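PDB 1NMP: GTP cyclohydrolase 1 type 2 homolog from Escherichia coli, Escherichia coli O157:H7, which binds a pair of divalent metal ions, probably protects against radiation damage and may take part in degrading radiation-damaged nucleotides. Local coordinates for residues 170-175 and 216-221; 61-66 and 95-100. One frame throughout, in Å; residues are numbered along the deposited sequence.

Contact 1: 170-175 and 216-221. With MG (magnesium ion), chain H; MG (magnesium ion), chain G.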
loop_
_atom_site.group_PDB
_atom_site.type_symbol
_atom_site.label_atom_id
_atom_site.label_comp_id
_atom_site.label_asym_id
_atom_site.label_seq_id
_atom_site.Cartn_x
_atom_site.Cartn_y
_atom_site.Cartn_z
ATOM N N TRP A 170 39.782 6.783 1.935
ATOM C CA TRP A 170 38.507 7.448 1.790
ATOM C C TRP A 170 38.749 8.775 1.123
ATOM O O TRP A 170 39.896 9.191 0.953
ATOM C CB TRP A 170 37.810 7.592 3.185
ATOM C CG TRP A 170 38.506 8.448 4.281
ATOM C CD1 TRP A 170 38.428 9.830 4.419
ATOM C CD2 TRP A 170 39.575 8.026 5.211
ATOM N NE1 TRP A 170 39.391 10.265 5.310
ATOM C CE2 TRP A 170 40.111 9.197 5.791
ATOM C CE3 TRP A 170 40.130 6.784 5.564
ATOM C CZ2 TRP A 170 41.177 9.164 6.722
ATOM C CZ3 TRP A 170 41.205 6.742 6.504
ATOM C CH2 TRP A 170 41.716 7.943 7.053
ATOM N N CYS A 171 37.648 9.415 0.724
ATOM C CA CYS A 171 37.679 10.756 0.123
ATOM C C CYS A 171 36.249 11.109 0.227
ATOM O O CYS A 171 35.429 10.382 -0.320
ATOM C CB CYS A 171 38.009 10.702 -1.345
ATOM S SG CYS A 171 38.024 12.350 -2.018
ATOM N N THR A 172 35.923 12.186 0.936
ATOM C CA THR A 172 34.530 12.613 1.080
ATOM C C THR A 172 33.953 13.165 -0.226
ATOM O O THR A 172 34.714 13.626 -1.128
ATOM C CB THR A 172 34.438 13.730 2.082
ATOM O OG1 THR A 172 35.191 14.870 1.570
ATOM C CG2 THR A 172 35.036 13.258 3.425
ATOM N N GLY A 173 32.625 13.133 -0.333
ATOM C CA GLY A 173 31.987 13.665 -1.524
ATOM C C GLY A 173 32.044 12.797 -2.750
ATOM O O GLY A 173 31.751 11.586 -2.756
ATOM N N GLY A 174 32.413 13.408 -3.856
ATOM C CA GLY A 174 32.410 12.627 -5.076
ATOM C C GLY A 174 33.782 12.115 -5.349
ATOM O O GLY A 174 34.370 12.467 -6.366
ATOM N N GLY A 175 34.350 11.295 -4.463
ATOM C CA GLY A 175 35.688 10.804 -4.782
ATOM C C GLY A 175 35.655 9.357 -5.261
ATOM O O GLY A 175 36.661 8.667 -5.030
ATOM N N HIS A 216 26.463 14.858 0.599
ATOM C CA HIS A 216 26.167 15.819 1.665
ATOM C C HIS A 216 26.536 15.270 3.059
ATOM O O HIS A 216 27.172 15.986 3.864
ATOM C CB HIS A 216 24.691 16.148 1.657
ATOM C CG HIS A 216 24.282 17.056 2.776
ATOM N ND1 HIS A 216 24.194 18.428 2.632
ATOM C CD2 HIS A 216 23.931 16.784 4.063
ATOM C CE1 HIS A 216 23.805 18.961 3.779
ATOM N NE2 HIS A 216 23.634 17.989 4.659
ATOM N N ALA A 217 26.134 14.019 3.370
ATOM C CA ALA A 217 26.432 13.428 4.671
ATOM C C ALA A 217 27.934 13.320 4.983
ATOM O O ALA A 217 28.333 13.557 6.147
ATOM C CB ALA A 217 25.751 12.036 4.807
ATOM N N THR A 218 28.800 13.048 4.001
ATOM C CA THR A 218 30.234 12.919 4.344
ATOM C C THR A 218 30.887 14.279 4.366
ATOM O O THR A 218 32.082 14.415 4.850
ATOM C CB THR A 218 31.038 12.044 3.357
ATOM O OG1 THR A 218 30.900 12.594 2.052
ATOM C CG2 THR A 218 30.512 10.620 3.328
ATOM N N GLU A 219 30.130 15.299 3.893
ATOM C CA GLU A 219 30.693 16.662 3.873
ATOM C C GLU A 219 30.174 17.725 4.847
ATOM O O GLU A 219 30.434 18.953 4.680
ATOM C CB GLU A 219 30.750 17.150 2.413
ATOM C CG GLU A 219 31.921 16.391 1.760
ATOM C CD GLU A 219 32.297 16.851 0.371
ATOM O OE1 GLU A 219 33.455 16.528 -0.067
ATOM O OE2 GLU A 219 31.464 17.526 -0.297
ATOM N N ARG A 220 29.520 17.259 5.931
ATOM C CA ARG A 220 29.064 18.185 6.959
ATOM C C ARG A 220 30.189 18.429 7.966
ATOM O O ARG A 220 30.239 19.508 8.576
ATOM C CB ARG A 220 27.896 17.635 7.752
ATOM C CG ARG A 220 26.608 17.639 7.050
ATOM C CD ARG A 220 25.620 16.896 7.925
ATOM N NE ARG A 220 26.081 15.524 8.125
ATOM C CZ ARG A 220 25.273 14.490 8.326
ATOM N NH1 ARG A 220 23.961 14.669 8.356
ATOM N NH2 ARG A 220 25.767 13.264 8.420
ATOM N N GLY A 221 31.093 17.455 8.113
ATOM C CA GLY A 221 32.199 17.530 9.085
ATOM C C GLY A 221 33.138 18.727 9.060
ATOM O O GLY A 221 33.419 19.412 10.094
HETATM MG MG MG H . 34.720 17.917 -1.152
HETATM MG MG MG G . 32.856 17.889 -2.368
#
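Two hydrogen bonds join T172 and G173 to T218 and E219. The hydroxyl of T172 gives its proton to the E219 carboxylate, OG1 to OE1 at 2.9 Å, on the anti lone pair of that oxygen. With chi1 at 63°, T172 OG1 sits between its backbone N and carbonyl carbon, while T172 CG2 lies 3.5 Å from T218 O. G173 N ties the loop to the helix end by donating to T218 OG1 over 3.0 Å with an N-H...O angle of 161°; the T218 hydroxyl is also hydrogen-bonded back to G214 O. T172 N is bound by N109 OD1, and E219 OE2 has a weak hydrogen bond with H215 NE2. Beyond CG the E219 side chain is extended, carrying its carboxylate past T172 to the metals. E219 OE1 binds the chain H magnesium at 2.2 Å and makes a longer 2.7 Å contact with the chain G magnesium, to which E219 OE2 binds at 2.5 Å. T172 is thus placed as a second-shell residue that would help orient the carboxylate. H63 NE2 and D101 OD2 also bind the chain H ion. A carboxylate shared by two neighbouring cations is the mark of a dinuclear metal site, consistent with the metal-binding role assigned to E219 in the NIF3 family.

Contact 2: 61-66 and 95-100. With MG (magnesium ion), chain H.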
loop_
_atom_site.group_PDB
_atom_site.type_symbol
_atom_site.label_atom_id
_atom_site.label_comp_id
_atom_site.label_asym_id
_atom_site.label_seq_id
_atom_site.Cartn_x
_atom_site.Cartn_y
_atom_site.Cartn_z
ATOM N N ILE A 61 29.401 31.012 4.881
ATOM C CA ILE A 61 30.592 30.331 4.470
ATOM C C ILE A 61 30.115 28.895 4.190
ATOM O O ILE A 61 29.344 28.303 5.011
ATOM C CB ILE A 61 31.641 30.265 5.596
ATOM C CG1 ILE A 61 32.023 31.648 6.012
ATOM C CG2 ILE A 61 32.876 29.526 5.080
ATOM C CD1 ILE A 61 33.143 31.595 7.112
ATOM N N VAL A 62 30.572 28.322 3.067
ATOM C CA VAL A 62 30.162 26.967 2.676
ATOM C C VAL A 62 31.350 26.204 2.096
ATOM O O VAL A 62 32.380 26.811 1.789
ATOM C CB VAL A 62 29.064 27.026 1.503
ATOM C CG1 VAL A 62 27.730 27.614 1.993
ATOM C CG2 VAL A 62 29.646 27.839 0.298
ATOM N N HIS A 63 31.190 24.893 1.861
ATOM C CA HIS A 63 32.231 24.088 1.171
ATOM C C HIS A 63 31.985 24.199 -0.394
ATOM O O HIS A 63 32.939 24.211 -1.222
ATOM C CB HIS A 63 32.085 22.649 1.670
ATOM C CG HIS A 63 32.936 21.639 0.962
ATOM N ND1 HIS A 63 34.287 21.803 0.782
ATOM C CD2 HIS A 63 32.632 20.418 0.462
ATOM C CE1 HIS A 63 34.782 20.734 0.187
ATOM N NE2 HIS A 63 33.792 19.875 -0.009
ATOM N N HIS A 64 30.702 24.247 -0.795
ATOM C CA HIS A 64 30.298 24.355 -2.222
ATOM C C HIS A 64 29.660 25.676 -2.592
ATOM O O HIS A 64 28.475 25.891 -2.280
ATOM C CB HIS A 64 29.284 23.274 -2.579
ATOM C CG HIS A 64 29.811 21.875 -2.397
ATOM N ND1 HIS A 64 29.183 20.949 -1.590
ATOM C CD2 HIS A 64 30.878 21.237 -2.942
ATOM C CE1 HIS A 64 29.836 19.796 -1.651
ATOM N NE2 HIS A 64 30.871 19.945 -2.461
ATOM N N GLY A 65 30.409 26.567 -3.248
ATOM C CA GLY A 65 29.846 27.869 -3.617
ATOM C C GLY A 65 29.488 27.937 -5.110
ATOM O O GLY A 65 28.927 26.953 -5.635
ATOM N N TYR A 66 29.836 29.054 -5.804
ATOM C CA TYR A 66 29.490 29.224 -7.249
ATOM C C TYR A 66 30.691 29.353 -8.160
ATOM O O TYR A 66 31.851 29.222 -7.738
ATOM C CB TYR A 66 28.602 30.481 -7.441
ATOM C CG TYR A 66 27.473 30.578 -6.457
ATOM C CD1 TYR A 66 26.844 29.418 -5.971
ATOM C CD2 TYR A 66 27.017 31.815 -5.983
ATOM C CE1 TYR A 66 25.769 29.493 -5.005
ATOM C CE2 TYR A 66 25.956 31.898 -5.060
ATOM C CZ TYR A 66 25.338 30.741 -4.569
ATOM O OH TYR A 66 24.261 30.813 -3.599
ATOM N N GLY A 95 33.399 30.749 0.081
ATOM C CA GLY A 95 33.361 29.318 -0.142
ATOM C C GLY A 95 34.747 28.776 -0.185
ATOM O O GLY A 95 35.618 29.478 -0.720
ATOM N N TRP A 96 34.964 27.564 0.391
ATOM C CA TRP A 96 36.266 26.868 0.352
ATOM C C TRP A 96 36.011 25.419 -0.019
ATOM O O TRP A 96 35.357 24.671 0.730
ATOM C CB TRP A 96 36.962 26.928 1.713
ATOM C CG TRP A 96 37.805 28.173 1.883
ATOM C CD1 TRP A 96 39.095 28.400 1.387
ATOM C CD2 TRP A 96 37.418 29.371 2.531
ATOM N NE1 TRP A 96 39.511 29.668 1.696
ATOM C CE2 TRP A 96 38.495 30.295 2.398
ATOM C CE3 TRP A 96 36.260 29.775 3.209
ATOM C CZ2 TRP A 96 38.434 31.631 2.937
ATOM C CZ3 TRP A 96 36.196 31.119 3.742
ATOM C CH2 TRP A 96 37.287 32.009 3.589
ATOM N N HIS A 97 36.573 24.996 -1.142
ATOM C CA HIS A 97 36.354 23.659 -1.649
ATOM C C HIS A 97 37.482 22.726 -1.248
ATOM O O HIS A 97 37.540 22.347 -0.063
ATOM C CB HIS A 97 36.167 23.711 -3.195
ATOM C CG HIS A 97 35.747 22.406 -3.802
ATOM N ND1 HIS A 97 36.254 21.950 -5.000
ATOM C CD2 HIS A 97 34.934 21.419 -3.339
ATOM C CE1 HIS A 97 35.791 20.728 -5.242
ATOM N NE2 HIS A 97 34.991 20.383 -4.248
ATOM N N LEU A 98 38.408 22.363 -2.148
ATOM C CA LEU A 98 39.473 21.419 -1.753
ATOM C C LEU A 98 40.291 21.759 -0.477
ATOM O O LEU A 98 40.740 20.824 0.288
ATOM C CB LEU A 98 40.434 21.161 -2.917
ATOM C CG LEU A 98 39.780 20.746 -4.221
ATOM C CD1 LEU A 98 40.948 20.457 -5.198
ATOM C CD2 LEU A 98 38.889 19.522 -4.038
ATOM N N PRO A 99 40.546 23.062 -0.221
ATOM C CA PRO A 99 41.306 23.318 1.004
ATOM C C PRO A 99 40.487 22.866 2.234
ATOM O O PRO A 99 41.070 22.437 3.279
ATOM C CB PRO A 99 41.506 24.829 0.975
ATOM C CG PRO A 99 41.636 25.108 -0.515
ATOM C CD PRO A 99 40.540 24.257 -1.092
ATOM N N LEU A 100 39.147 22.965 2.160
ATOM C CA LEU A 100 38.370 22.514 3.324
ATOM C C LEU A 100 38.193 20.961 3.264
ATOM O O LEU A 100 37.653 20.309 4.216
ATOM C CB LEU A 100 37.030 23.238 3.391
ATOM C CG LEU A 100 36.158 22.930 4.609
ATOM C CD1 LEU A 100 36.965 23.250 5.858
ATOM C CD2 LEU A 100 34.906 23.854 4.537
HETATM MG MG MG H . 34.720 17.917 -1.152
#
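The H63 ring meets 95-100 at its edge: H97 O lies in the ring plane, 3.2 Å from H63 CE1, and W96 O is also near that edge. H63 ND1 donates to W96 O over 3.1 Å, in the carbonyl plane and on a lone pair, though the oxygen is tilted 20° out of the imidazole plane. One face of the H64 ring carries H63 CD2, and one face of H97 carries L98 CD2. The H97 ring is turned 43° from that of H63, with its CD2 3.6 Å from H63 CE1; D21 binds its ND1. At the W96 indole, I61 CG2 arrives in plane at the edge, 3.9 Å from W96 CE3. These groups gather at the ends of two neighbouring parallel strands of a mixed sheet, 59-62 and 92-95, which helix 77-88 links in a beta-alpha-beta crossover; V62 pairs with G95, and W96 N donates to V62 O at 3.0 Å. Past V62 the chain turns a corner, placing H63 just beyond the first strand. H63 CG stands anti to the backbone N (chi1 173°), which lets the ring reach W96 O with one nitrogen and the metal with the other, H63 NE2 lying 2.5 Å from the chain H magnesium.

Overall arrangement
Both contacts are buried, with centres about 13 Å apart, and they converge on the chain H magnesium from different parts of the fold. Contact 2 joins the ends of adjacent parallel strands in the five-stranded sheet; contact 1 joins the loop after strand 165-170, from the six-stranded sheet, to the end of helix 215-218. Their chemistry differs accordingly. Contact 2 buries 373 Å² and combines strand pairing, apolar packing and a histidine cluster, whereas contact 1 buries 175 Å² and relies on two hydroxyls, a backbone N-H and a metal-binding carboxylate. They touch directly where E219 OE2 packs 3.1 Å from H64 CE1. A second subunit approaches H64 in contact 2 through its E197, while no other chain touches contact 1.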